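PDB 1N8P: cystathionine gamma-lyase from Saccharomyces cerevisiae, which belongs to the Cys/Met metabolism family of pyridoxal-5'-phosphate-dependent enzymes and holds pyridoxal-5'-phosphate within a four-chain assembly. Local coordinates for residues G16-V21 with R57-R62; P28-T33 with Q53-E58; A66-Q71 with S187-F192; Y72-S77 with P222-L227; R256-A261 with D301-G306. All coordinates share one frame; numbering follows the deposited sequence.

How the contacts relate
Contacts 1, 2 and 3 all draw on helix 55-67, working from its start (contact 2) through its middle (contact 1) to its C-terminal end (contact 3). After a short turn the chain enters strand 72-76, which carries contact 4. Contacts 1 and 2 are neighbours, with centres about 9 Å apart, and share Arg57 and Glu58; contact 2 bonds the long N-terminal loop to the helix, contact 1 packs it there, and both reach the second subunit. Contact 1 meets contact 4 where Glu61 approaches Ala75. Contacts 3 and 4 alternate along the chain, tying its early part to elements around the seven-stranded sheet. Contact 5 lies beside the five-stranded sheet, its centre about 17 Å from that of contact 3, without touching it.

Contact 1 of 5, residues G16-V21 with R57-R62; sequences GEHVDV and RENLER
The loop 16-21 comes closest to helix 55-67 at Gly16, whose CA lies 4.5 Å from the CA of Asn59, and from there the chain climbs away from the helix. Gly16 has phi at 98°, a left-handed conformation, and with no side chain of its own it lets the helix backbone approach this near; its CA rests on Arg62 CB at 3.9 Å. Asn59 carries most of the rest. Its side chain packs against the Gly16 carbonyl, while the amide reaches along the loop past Glu17 to His18, where ND2 faces His18 CB. Asn59 OD1 lies near Glu17 O, but both are acceptors, and no hydrogen bond links the two segments. This is the N-terminal arm of the chain, between helix 8-14 and helix 55-67, laid along the outside of the subunit and near the second subunit. The hydrogen bond of Asn59 ND2 goes beyond both segments, to Glu27 OE1, in the same loop further on. A chi1 of 67° swings the His18 imidazole away from the helix, and its NE2 bonds to Ser24 OG. Glu17 OE1 makes a long, weak ion pair with Lys36 of the second subunit.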
# COMPACT_ATOMS: atom_id res chain seq x y z
N GLY A 16 0.98 -18.44 -12.24
CA GLY A 16 0.49 -17.08 -12.10
C GLY A 16 1.54 -16.03 -12.40
O GLY A 16 1.33 -14.83 -12.15
N GLU A 17 2.69 -16.45 -12.92
CA GLU A 17 3.76 -15.52 -13.25
C GLU A 17 3.19 -14.38 -14.09
O GLU A 17 2.15 -14.54 -14.74
CB GLU A 17 4.86 -16.22 -14.03
CG GLU A 17 6.12 -15.40 -14.13
CD GLU A 17 7.22 -16.11 -14.89
OE1 GLU A 17 8.40 -15.70 -14.72
OE2 GLU A 17 6.90 -17.06 -15.64
N HIS A 18 3.87 -13.23 -14.10
CA HIS A 18 3.37 -12.07 -14.85
C HIS A 18 4.24 -11.69 -16.04
O HIS A 18 5.30 -12.30 -16.27
CB HIS A 18 3.26 -10.86 -13.91
CG HIS A 18 4.58 -10.35 -13.42
ND1 HIS A 18 5.51 -11.17 -12.80
CD2 HIS A 18 5.14 -9.12 -13.47
CE1 HIS A 18 6.58 -10.45 -12.49
NE2 HIS A 18 6.38 -9.21 -12.89
N VAL A 19 3.79 -10.67 -16.78
CA VAL A 19 4.53 -10.19 -17.95
C VAL A 19 5.09 -8.77 -17.76
O VAL A 19 4.36 -7.79 -17.64
CB VAL A 19 3.64 -10.21 -19.24
CG1 VAL A 19 4.43 -9.65 -20.43
CG2 VAL A 19 3.19 -11.64 -19.56
N ASP A 20 6.42 -8.67 -17.75
CA ASP A 20 7.09 -7.39 -17.59
C ASP A 20 8.29 -7.26 -18.52
O ASP A 20 9.25 -8.04 -18.43
CB ASP A 20 7.59 -7.21 -16.15
CG ASP A 20 8.31 -5.88 -15.95
OD1 ASP A 20 8.92 -5.69 -14.88
OD2 ASP A 20 8.27 -5.02 -16.85
N VAL A 21 8.23 -6.27 -19.41
CA VAL A 21 9.32 -6.02 -20.34
C VAL A 21 10.59 -5.76 -19.53
O VAL A 21 11.66 -6.28 -19.86
CB VAL A 21 9.02 -4.80 -21.24
CG1 VAL A 21 10.33 -4.18 -21.76
CG2 VAL A 21 8.16 -5.24 -22.42
N ARG A 57 -5.20 -9.42 -10.54
CA ARG A 57 -6.31 -10.34 -10.31
C ARG A 57 -6.03 -11.58 -11.13
O ARG A 57 -5.84 -12.67 -10.59
CB ARG A 57 -7.62 -9.71 -10.77
CG ARG A 57 -8.83 -10.36 -10.14
CD ARG A 57 -10.10 -9.63 -10.51
NE ARG A 57 -10.48 -9.88 -11.89
CZ ARG A 57 -10.87 -8.95 -12.75
NH1 ARG A 57 -10.92 -7.67 -12.37
NH2 ARG A 57 -11.20 -9.28 -13.99
N GLU A 58 -6.00 -11.39 -12.45
CA GLU A 58 -5.74 -12.48 -13.40
C GLU A 58 -4.62 -13.38 -12.94
O GLU A 58 -4.77 -14.59 -12.85
CB GLU A 58 -5.39 -11.90 -14.76
CG GLU A 58 -5.23 -12.94 -15.85
CD GLU A 58 -4.55 -12.36 -17.08
OE1 GLU A 58 -3.32 -12.14 -17.02
OE2 GLU A 58 -5.26 -12.11 -18.09
N ASN A 59 -3.47 -12.81 -12.62
CA ASN A 59 -2.37 -13.65 -12.18
C ASN A 59 -2.72 -14.43 -10.94
O ASN A 59 -2.30 -15.56 -10.81
CB ASN A 59 -1.11 -12.83 -11.93
CG ASN A 59 -0.42 -12.42 -13.21
OD1 ASN A 59 -0.49 -13.12 -14.24
ND2 ASN A 59 0.29 -11.29 -13.15
N LEU A 60 -3.46 -13.81 -10.03
CA LEU A 60 -3.86 -14.50 -8.80
C LEU A 60 -4.68 -15.67 -9.22
O LEU A 60 -4.36 -16.82 -8.92
CB LEU A 60 -4.69 -13.57 -7.91
CG LEU A 60 -5.63 -14.18 -6.85
CD1 LEU A 60 -4.84 -14.95 -5.84
CD2 LEU A 60 -6.45 -13.07 -6.18
N GLU A 61 -5.75 -15.37 -9.94
CA GLU A 61 -6.66 -16.37 -10.47
C GLU A 61 -5.96 -17.57 -11.11
O GLU A 61 -6.31 -18.70 -10.85
CB GLU A 61 -7.62 -15.70 -11.44
CG GLU A 61 -8.53 -14.67 -10.75
CD GLU A 61 -9.46 -13.99 -11.70
OE1 GLU A 61 -9.21 -14.12 -12.91
OE2 GLU A 61 -10.42 -13.32 -11.26
N ARG A 62 -4.95 -17.31 -11.94
CA ARG A 62 -4.21 -18.39 -12.58
C ARG A 62 -3.55 -19.25 -11.53
O ARG A 62 -3.59 -20.49 -11.58
CB ARG A 62 -3.11 -17.83 -13.48
CG ARG A 62 -3.59 -17.05 -14.70
CD ARG A 62 -2.38 -16.57 -15.48
NE ARG A 62 -2.75 -15.53 -16.43
CZ ARG A 62 -3.34 -15.76 -17.60
NH1 ARG A 62 -3.64 -17.00 -17.97
NH2 ARG A 62 -3.64 -14.74 -18.39

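Contact 2 of 5, residues P28-T33 with Q53-E58; sequences PISLST and QNPNRE
The first turn of helix 55-67, with Asn54 at its N-cap position, is tied here to the extended N-terminal loop by one side-chain amide. Asn56 reaches across to the backbone on both sides of Ile29. Its ND2 donates to Pro28 O at 3.1 Å in a fairly straight bond (163° at the hydrogen) that lies close to the amide plane. Its OD1 accepts Ser30 N at 2.8 Å, the donor tilted 25° from the plane of the side-chain carbonyl. Two bonds of opposite sense fix the rotation of the amide and hold two loop peptides at a set distance from the helix. The chi1 of -69°, with CG beside the backbone N, aims the group at the loop. Between the two bonds, Ile29 CA sits 3.4 Å from Asn56 OD1, and the Ile29 side chain crosses that of Asn56 at about a right angle. Alongside, Ser30 leans its CB and OG on the ring of Pro55, meeting it at CG. The loop continues to the subunit interfaces: Ile29 meets Ile29 of the second subunit, and Thr33 OG1 bonds Ser209 O of the third. Within the chain, helix 240-250 packs against the junction of loop and helix 55-67, its Pro240 and Trp244 resting on Asn56 and Trp244 also touching Ile29.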
# COMPACT_ATOMS: atom_id res chain seq x y z
N PRO A 28 4.57 -6.32 -10.29
CA PRO A 28 4.28 -4.97 -9.80
C PRO A 28 2.77 -4.80 -9.55
O PRO A 28 1.97 -5.58 -10.03
CB PRO A 28 4.75 -4.09 -10.96
CG PRO A 28 4.34 -4.90 -12.14
CD PRO A 28 4.86 -6.29 -11.74
N ILE A 29 2.40 -3.76 -8.80
CA ILE A 29 1.00 -3.50 -8.49
C ILE A 29 0.35 -2.60 -9.52
O ILE A 29 0.61 -1.41 -9.57
CB ILE A 29 0.86 -2.87 -7.10
CG1 ILE A 29 1.37 -3.86 -6.04
CG2 ILE A 29 -0.61 -2.51 -6.83
CD1 ILE A 29 1.21 -3.39 -4.59
N SER A 30 -0.53 -3.18 -10.32
CA SER A 30 -1.21 -2.41 -11.34
C SER A 30 -2.58 -1.95 -10.88
O SER A 30 -3.52 -2.74 -10.81
CB SER A 30 -1.30 -3.24 -12.62
OG SER A 30 -0.02 -3.76 -12.95
N LEU A 31 -2.68 -0.66 -10.58
CA LEU A 31 -3.93 -0.06 -10.12
C LEU A 31 -4.57 0.70 -11.25
O LEU A 31 -5.73 1.08 -11.16
CB LEU A 31 -3.68 0.92 -8.97
CG LEU A 31 -2.88 0.41 -7.77
CD1 LEU A 31 -2.76 1.48 -6.74
CD2 LEU A 31 -3.56 -0.78 -7.19
N SER A 32 -3.80 0.94 -12.31
CA SER A 32 -4.34 1.71 -13.42
C SER A 32 -5.79 1.32 -13.70
O SER A 32 -6.17 0.14 -13.66
CB SER A 32 -3.49 1.52 -14.68
OG SER A 32 -3.93 0.43 -15.48
N THR A 33 -6.61 2.33 -13.92
CA THR A 33 -8.01 2.13 -14.23
C THR A 33 -8.04 1.60 -15.66
O THR A 33 -8.58 0.51 -15.94
CB THR A 33 -8.77 3.49 -14.21
OG1 THR A 33 -9.14 3.82 -12.86
CG2 THR A 33 -10.02 3.45 -15.12
N GLN A 53 -10.74 -6.77 -16.32
CA GLN A 53 -9.52 -7.56 -16.05
C GLN A 53 -8.29 -6.68 -15.85
O GLN A 53 -8.13 -5.68 -16.55
CB GLN A 53 -9.23 -8.54 -17.19
CG GLN A 53 -7.87 -9.25 -17.12
CD GLN A 53 -7.80 -10.30 -16.04
OE1 GLN A 53 -7.86 -10.00 -14.86
NE2 GLN A 53 -7.67 -11.55 -16.45
N ASN A 54 -7.44 -7.08 -14.90
CA ASN A 54 -6.18 -6.39 -14.60
C ASN A 54 -5.18 -7.47 -14.20
O ASN A 54 -5.54 -8.48 -13.61
CB ASN A 54 -6.35 -5.40 -13.45
CG ASN A 54 -6.25 -6.06 -12.07
OD1 ASN A 54 -7.27 -6.39 -11.46
ND2 ASN A 54 -5.02 -6.27 -11.59
N PRO A 55 -3.89 -7.27 -14.50
CA PRO A 55 -2.84 -8.24 -14.18
C PRO A 55 -2.82 -8.92 -12.81
O PRO A 55 -2.69 -10.15 -12.69
CB PRO A 55 -1.55 -7.45 -14.45
CG PRO A 55 -1.97 -6.04 -14.19
CD PRO A 55 -3.31 -5.96 -14.85
N ASN A 56 -2.93 -8.11 -11.76
CA ASN A 56 -2.89 -8.65 -10.40
C ASN A 56 -3.99 -9.67 -10.08
O ASN A 56 -3.73 -10.68 -9.43
CB ASN A 56 -2.92 -7.51 -9.39
CG ASN A 56 -1.62 -6.70 -9.40
OD1 ASN A 56 -1.66 -5.48 -9.28
ND2 ASN A 56 -0.48 -7.37 -9.53
N ARG A 57 -5.20 -9.42 -10.54
CA ARG A 57 -6.31 -10.34 -10.31
C ARG A 57 -6.03 -11.58 -11.13
O ARG A 57 -5.84 -12.67 -10.59
CB ARG A 57 -7.62 -9.71 -10.77
CG ARG A 57 -8.83 -10.36 -10.14
CD ARG A 57 -10.10 -9.63 -10.51
NE ARG A 57 -10.48 -9.88 -11.89
CZ ARG A 57 -10.87 -8.95 -12.75
NH1 ARG A 57 -10.92 -7.67 -12.37
NH2 ARG A 57 -11.20 -9.28 -13.99
N GLU A 58 -6.00 -11.39 -12.45
CA GLU A 58 -5.74 -12.48 -13.40
C GLU A 58 -4.62 -13.38 -12.94
O GLU A 58 -4.77 -14.59 -12.85
CB GLU A 58 -5.39 -11.90 -14.76
CG GLU A 58 -5.23 -12.94 -15.85
CD GLU A 58 -4.55 -12.36 -17.08
OE1 GLU A 58 -3.32 -12.14 -17.02
OE2 GLU A 58 -5.26 -12.11 -18.09

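Contact 3 of 5, residues A66-Q71 with S187-F192; sequences ALENAQ and SNPLNF
Ser187 O lies 3.3 Å from Glu68 OE2, two acceptors brought together by a common donor, the side-chain amide of Asn188. Asn188 ND2 makes weak bonds to Glu68 OE2 at 2.8 Å, to Leu67 O at 3.4 Å and back to Ser187 O at 2.7 Å, so three acceptors share one amide group. The Glu68 carboxylate stands almost perpendicular to that amide, planes 87° apart, and a bend at chi2 (58°) brings it round; its other oxygen, OE1, bonds His199 NE2. Pro189 then puts CD near Glu68 OE2. Leu190 points toward segment 66-71, its CD1 packing on Ala70 CB. At Asn191, OD1 accepts Asn69 ND2 at 2.7 Å; the acceptor lies in the Asn69 amide plane, though the two amides are turned 81° from each other. Asn69, with positive phi, is the C-prime residue of the Schellman motif that ends helix 55-67, with Ala70 N bonding Ala65 O and Asn69 N bonding Ala66 O. The loop 187-192 thus clasps a capped helix end just before strand 72-76 begins.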
# COMPACT_ATOMS: atom_id res chain seq x y z
N ALA A 66 -4.43 -23.18 -10.65
CA ALA A 66 -3.34 -24.15 -10.75
C ALA A 66 -3.19 -24.94 -9.49
O ALA A 66 -3.00 -26.15 -9.53
CB ALA A 66 -2.02 -23.45 -11.06
N LEU A 67 -3.24 -24.27 -8.35
CA LEU A 67 -3.06 -24.99 -7.09
C LEU A 67 -4.30 -25.86 -6.88
O LEU A 67 -4.25 -26.92 -6.25
CB LEU A 67 -2.86 -24.01 -5.92
CG LEU A 67 -1.72 -22.99 -5.97
CD1 LEU A 67 -1.73 -22.22 -4.66
CD2 LEU A 67 -0.37 -23.65 -6.17
N GLU A 68 -5.42 -25.41 -7.44
CA GLU A 68 -6.65 -26.16 -7.30
C GLU A 68 -6.83 -27.19 -8.41
O GLU A 68 -7.92 -27.71 -8.60
CB GLU A 68 -7.83 -25.21 -7.31
CG GLU A 68 -9.03 -25.76 -6.57
CD GLU A 68 -8.69 -26.11 -5.13
OE1 GLU A 68 -8.52 -25.18 -4.32
OE2 GLU A 68 -8.60 -27.32 -4.80
N ASN A 69 -5.74 -27.50 -9.12
CA ASN A 69 -5.74 -28.46 -10.23
C ASN A 69 -6.92 -28.17 -11.10
O ASN A 69 -7.67 -29.06 -11.43
CB ASN A 69 -5.88 -29.89 -9.72
CG ASN A 69 -5.69 -30.92 -10.83
OD1 ASN A 69 -4.86 -30.73 -11.71
ND2 ASN A 69 -6.45 -32.01 -10.77
N ALA A 70 -7.07 -26.91 -11.47
CA ALA A 70 -8.21 -26.50 -12.28
C ALA A 70 -7.86 -25.64 -13.48
O ALA A 70 -6.83 -24.97 -13.54
CB ALA A 70 -9.22 -25.76 -11.39
N GLN A 71 -8.76 -25.65 -14.45
CA GLN A 71 -8.55 -24.88 -15.65
C GLN A 71 -8.83 -23.39 -15.44
O GLN A 71 -8.13 -22.54 -16.00
CB GLN A 71 -9.43 -25.44 -16.77
CG GLN A 71 -8.94 -26.76 -17.36
CD GLN A 71 -7.68 -26.58 -18.16
OE1 GLN A 71 -7.66 -25.85 -19.15
NE2 GLN A 71 -6.61 -27.25 -17.73
N SER A 187 -6.37 -30.48 -0.07
CA SER A 187 -7.33 -31.15 -0.91
C SER A 187 -7.73 -30.42 -2.18
O SER A 187 -7.65 -29.20 -2.27
CB SER A 187 -8.57 -31.43 -0.08
OG SER A 187 -9.54 -32.11 -0.85
N ASN A 188 -8.19 -31.20 -3.15
CA ASN A 188 -8.62 -30.67 -4.45
C ASN A 188 -9.96 -31.27 -4.85
O ASN A 188 -10.00 -32.18 -5.70
CB ASN A 188 -7.57 -30.99 -5.52
CG ASN A 188 -6.32 -30.18 -5.36
OD1 ASN A 188 -5.28 -30.53 -5.91
ND2 ASN A 188 -6.41 -29.07 -4.65
N PRO A 189 -11.06 -30.75 -4.27
CA PRO A 189 -12.43 -31.21 -4.52
C PRO A 189 -12.81 -31.48 -5.98
O PRO A 189 -13.66 -32.33 -6.22
CB PRO A 189 -13.28 -30.13 -3.86
CG PRO A 189 -12.44 -29.71 -2.72
CD PRO A 189 -11.07 -29.62 -3.32
N LEU A 190 -12.21 -30.79 -6.95
CA LEU A 190 -12.58 -31.07 -8.35
C LEU A 190 -12.26 -32.53 -8.68
O LEU A 190 -13.08 -33.22 -9.30
CB LEU A 190 -11.85 -30.15 -9.33
CG LEU A 190 -12.13 -28.68 -9.13
CD1 LEU A 190 -11.62 -27.86 -10.32
CD2 LEU A 190 -13.62 -28.51 -8.89
N ASN A 191 -11.10 -33.01 -8.24
CA ASN A 191 -10.69 -34.39 -8.47
C ASN A 191 -11.64 -35.33 -7.79
O ASN A 191 -11.31 -36.49 -7.59
CB ASN A 191 -9.30 -34.64 -7.91
CG ASN A 191 -8.28 -33.73 -8.49
OD1 ASN A 191 -8.58 -32.98 -9.42
ND2 ASN A 191 -7.07 -33.77 -7.94
N PHE A 192 -12.81 -34.86 -7.43
CA PHE A 192 -13.77 -35.72 -6.76
C PHE A 192 -15.19 -35.44 -7.20
O PHE A 192 -16.14 -35.59 -6.42
CB PHE A 192 -13.67 -35.58 -5.24
CG PHE A 192 -12.31 -35.91 -4.68
CD1 PHE A 192 -11.32 -34.93 -4.61
CD2 PHE A 192 -12.01 -37.20 -4.26
CE1 PHE A 192 -10.06 -35.23 -4.13
CE2 PHE A 192 -10.74 -37.53 -3.77
CZ PHE A 192 -9.76 -36.55 -3.70

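Contact 4 of 5, residues Y72-S77 with P222-L227; sequences YGLAFS and PLYERL
Tyr72 starts the strand with its ring laid against Tyr224 of the helix in an offset stack, centroids 4.3 Å apart and planes inclined by 23°. Its CB also sits over the face of the Tyr224 ring, a CH-pi contact 3.8 Å from the centroid. Tyr224 has CG anti to the backbone N (chi1 158°), which carries the ring from the helix across toward the strand. Gly73 contributes its carbonyl, lying obliquely to that same ring. Leu74 points at the helix and divides its methyls: CD2 meets Tyr224 at CE1, while CD1 reaches Leu227 CB at 4.1 Å. Phe76 ends the row more loosely, Leu227 O lying at the edge of its ring, 4.4 Å from CZ. Strand and helix run nearly alongside in the same direction, at 20°, with axes 9.4 Å apart. After strand 214-218, paired antiparallel to 72-76, the chain turns back as helix 221-234 and covers strand 72-76, one of the two edge strands of the seven-stranded sheet within this chain, in the alpha/beta domain that holds pyridoxal-5'-phosphate.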
# COMPACT_ATOMS: atom_id res chain seq x y z
N TYR A 72 -9.84 -23.08 -14.63
CA TYR A 72 -10.23 -21.70 -14.40
C TYR A 72 -10.29 -21.18 -12.95
O TYR A 72 -10.51 -21.93 -12.01
CB TYR A 72 -11.58 -21.46 -15.09
CG TYR A 72 -11.60 -21.95 -16.52
CD1 TYR A 72 -11.99 -23.27 -16.83
CD2 TYR A 72 -11.21 -21.12 -17.58
CE1 TYR A 72 -11.97 -23.74 -18.15
CE2 TYR A 72 -11.19 -21.58 -18.90
CZ TYR A 72 -11.57 -22.89 -19.18
OH TYR A 72 -11.54 -23.35 -20.47
N GLY A 73 -10.09 -19.87 -12.81
CA GLY A 73 -10.15 -19.20 -11.52
C GLY A 73 -10.79 -17.82 -11.65
O GLY A 73 -10.78 -17.21 -12.72
N LEU A 74 -11.37 -17.33 -10.56
CA LEU A 74 -12.04 -16.02 -10.54
C LEU A 74 -12.06 -15.45 -9.12
O LEU A 74 -12.57 -16.08 -8.20
CB LEU A 74 -13.49 -16.12 -11.05
CG LEU A 74 -13.76 -16.48 -12.51
CD1 LEU A 74 -15.25 -16.58 -12.68
CD2 LEU A 74 -13.19 -15.43 -13.46
N ALA A 75 -11.51 -14.26 -8.92
CA ALA A 75 -11.51 -13.71 -7.58
C ALA A 75 -12.64 -12.74 -7.47
O ALA A 75 -13.14 -12.26 -8.47
CB ALA A 75 -10.22 -13.03 -7.30
N PHE A 76 -13.07 -12.49 -6.24
CA PHE A 76 -14.15 -11.55 -5.95
C PHE A 76 -13.88 -10.83 -4.61
O PHE A 76 -12.95 -11.19 -3.88
CB PHE A 76 -15.50 -12.27 -5.87
CG PHE A 76 -15.89 -12.98 -7.15
CD1 PHE A 76 -15.54 -14.32 -7.35
CD2 PHE A 76 -16.63 -12.32 -8.14
CE1 PHE A 76 -15.91 -14.99 -8.53
CE2 PHE A 76 -17.01 -12.99 -9.32
CZ PHE A 76 -16.65 -14.32 -9.51
N SER A 77 -14.68 -9.81 -4.30
CA SER A 77 -14.53 -9.04 -3.07
C SER A 77 -14.44 -9.90 -1.82
O SER A 77 -13.60 -9.69 -0.97
CB SER A 77 -15.72 -8.12 -2.91
OG SER A 77 -15.99 -7.42 -4.11
N PRO A 222 -18.02 -23.43 -19.83
CA PRO A 222 -19.24 -22.64 -19.99
C PRO A 222 -19.71 -21.98 -18.71
O PRO A 222 -20.21 -20.86 -18.74
CB PRO A 222 -20.25 -23.65 -20.49
CG PRO A 222 -19.43 -24.57 -21.29
CD PRO A 222 -18.20 -24.77 -20.40
N LEU A 223 -19.55 -22.70 -17.61
CA LEU A 223 -19.94 -22.26 -16.26
C LEU A 223 -18.99 -21.15 -15.83
O LEU A 223 -19.35 -20.22 -15.10
CB LEU A 223 -19.85 -23.43 -15.28
CG LEU A 223 -20.27 -23.22 -13.83
CD1 LEU A 223 -21.60 -22.49 -13.83
CD2 LEU A 223 -20.37 -24.56 -13.09
N TYR A 224 -17.76 -21.24 -16.32
CA TYR A 224 -16.76 -20.26 -16.00
C TYR A 224 -17.03 -18.93 -16.68
O TYR A 224 -16.82 -17.88 -16.07
CB TYR A 224 -15.38 -20.77 -16.39
CG TYR A 224 -14.37 -19.67 -16.59
CD1 TYR A 224 -13.92 -18.91 -15.52
CD2 TYR A 224 -13.87 -19.39 -17.85
CE1 TYR A 224 -12.99 -17.89 -15.71
CE2 TYR A 224 -12.94 -18.37 -18.05
CZ TYR A 224 -12.51 -17.62 -16.98
OH TYR A 224 -11.61 -16.61 -17.20
N GLU A 225 -17.49 -18.97 -17.93
CA GLU A 225 -17.78 -17.76 -18.73
C GLU A 225 -19.05 -17.01 -18.34
O GLU A 225 -19.15 -15.81 -18.52
CB GLU A 225 -17.83 -18.13 -20.21
CG GLU A 225 -16.47 -18.47 -20.80
CD GLU A 225 -16.58 -18.95 -22.22
OE1 GLU A 225 -17.49 -18.47 -22.93
OE2 GLU A 225 -15.77 -19.80 -22.64
N ARG A 226 -20.04 -17.74 -17.84
CA ARG A 226 -21.27 -17.12 -17.37
C ARG A 226 -20.85 -16.37 -16.10
O ARG A 226 -21.00 -15.14 -16.00
CB ARG A 226 -22.30 -18.19 -17.01
CG ARG A 226 -23.10 -18.73 -18.18
CD ARG A 226 -23.60 -20.14 -17.93
NE ARG A 226 -24.22 -20.35 -16.62
CZ ARG A 226 -24.40 -21.55 -16.08
NH1 ARG A 226 -24.00 -22.64 -16.74
NH2 ARG A 226 -24.95 -21.67 -14.87
N LEU A 227 -20.30 -17.13 -15.14
CA LEU A 227 -19.82 -16.61 -13.86
C LEU A 227 -18.89 -15.39 -14.00
O LEU A 227 -18.95 -14.46 -13.20
CB LEU A 227 -19.13 -17.74 -13.09
CG LEU A 227 -19.67 -18.21 -11.73
CD1 LEU A 227 -21.18 -18.10 -11.65
CD2 LEU A 227 -19.24 -19.64 -11.50

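Contact 5 of 5, residues R256-A261 with D301-G306; sequences RVRQAA and DALGGG
Arg258 and Asp301 form a salt bridge across this contact, NH1 donating to OD2 at 3.0 Å. It is a bent bond, 139° at the hydrogen, that meets the oxygen on its anti side but well out of the carboxylate plane; guanidinium and carboxylate planes are 76° apart, so the groups do not pair as a flat bidentate bridge. The arginine chain starts away from the loop and comes back to it by a bend at chi2 (74°). Leu303 packs against the guanidinium, with CD2 over one face and 3.9 Å from Ala261 CB. Further along, Gly305 O has its hydrogen-bond partner in Tyr283 OH and is also approached by Ala261 CA in a CA-H...O contact. Leu303 O is satisfied by His299 ND1, back toward helix 292-298. Gly305, with positive phi, lets its peptide turn in close to the helix. Tyr185 of helix 183-186 touches both Arg258 and Leu303, and Gly306 pairs by backbone bonds with Val372, just past strand 367-371, as the loop beside helix 253-271 leads into strand 307-312.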
# COMPACT_ATOMS: atom_id res chain seq x y z
N ARG A 256 3.01 -23.05 5.36
CA ARG A 256 2.14 -22.72 6.48
C ARG A 256 1.16 -23.84 6.80
O ARG A 256 1.13 -24.33 7.91
CB ARG A 256 1.34 -21.44 6.21
CG ARG A 256 2.18 -20.21 6.19
CD ARG A 256 1.31 -18.97 6.07
NE ARG A 256 1.01 -18.58 4.70
CZ ARG A 256 -0.08 -18.94 4.04
NH1 ARG A 256 -0.97 -19.70 4.63
NH2 ARG A 256 -0.32 -18.47 2.82
N VAL A 257 0.36 -24.25 5.83
CA VAL A 257 -0.63 -25.31 6.01
C VAL A 257 -0.05 -26.65 6.46
O VAL A 257 -0.70 -27.43 7.15
CB VAL A 257 -1.39 -25.53 4.74
CG1 VAL A 257 -2.22 -26.75 4.84
CG2 VAL A 257 -2.25 -24.31 4.45
N ARG A 258 1.18 -26.91 6.06
CA ARG A 258 1.86 -28.16 6.42
C ARG A 258 2.17 -28.15 7.91
O ARG A 258 2.05 -29.17 8.58
CB ARG A 258 3.18 -28.29 5.61
CG ARG A 258 3.87 -29.65 5.69
CD ARG A 258 3.12 -30.67 4.87
NE ARG A 258 3.63 -32.02 5.06
CZ ARG A 258 2.98 -33.11 4.66
NH1 ARG A 258 1.81 -33.01 4.05
NH2 ARG A 258 3.51 -34.31 4.88
N GLN A 259 2.57 -26.99 8.42
CA GLN A 259 2.93 -26.82 9.81
C GLN A 259 1.70 -26.74 10.72
O GLN A 259 1.62 -27.39 11.76
CB GLN A 259 3.75 -25.55 9.93
CG GLN A 259 4.22 -25.25 11.32
CD GLN A 259 5.23 -26.21 11.76
OE1 GLN A 259 6.14 -26.54 11.02
NE2 GLN A 259 5.10 -26.69 12.99
N ALA A 260 0.73 -25.93 10.32
CA ALA A 260 -0.47 -25.76 11.10
C ALA A 260 -1.15 -27.11 11.30
O ALA A 260 -1.76 -27.37 12.33
CB ALA A 260 -1.41 -24.76 10.40
N ALA A 261 -1.02 -27.98 10.31
CA ALA A 261 -1.64 -29.29 10.37
C ALA A 261 -0.90 -30.25 11.34
O ALA A 261 -1.53 -30.86 12.21
CB ALA A 261 -1.73 -29.89 8.94
N ASP A 301 -1.89 -36.62 2.30
CA ASP A 301 -1.17 -37.27 3.38
C ASP A 301 -2.00 -37.52 4.62
O ASP A 301 -1.49 -37.92 5.66
CB ASP A 301 0.06 -36.44 3.73
CG ASP A 301 1.05 -36.41 2.61
OD1 ASP A 301 1.45 -37.49 2.17
OD2 ASP A 301 1.43 -35.31 2.16
N ALA A 302 -3.30 -37.30 4.48
CA ALA A 302 -4.27 -37.48 5.55
C ALA A 302 -4.14 -36.38 6.62
O ALA A 302 -4.40 -36.62 7.81
CB ALA A 302 -4.10 -38.86 6.18
N LEU A 303 -3.75 -35.18 6.18
CA LEU A 303 -3.59 -34.04 7.07
C LEU A 303 -4.98 -33.61 7.53
O LEU A 303 -5.88 -33.48 6.72
CB LEU A 303 -2.87 -32.90 6.35
CG LEU A 303 -1.41 -33.15 5.95
CD1 LEU A 303 -0.89 -32.07 4.99
CD2 LEU A 303 -0.58 -33.20 7.17
N GLY A 304 -5.14 -33.42 8.84
CA GLY A 304 -6.44 -33.05 9.37
C GLY A 304 -6.80 -31.59 9.25
O GLY A 304 -7.96 -31.21 9.34
N GLY A 305 -5.80 -30.76 9.03
CA GLY A 305 -6.07 -29.34 8.87
C GLY A 305 -5.50 -28.57 10.03
O GLY A 305 -4.62 -29.07 10.72
N GLY A 306 -6.01 -27.36 10.25
CA GLY A 306 -5.55 -26.54 11.35
C GLY A 306 -6.64 -26.23 12.35
O GLY A 306 -6.40 -25.58 13.36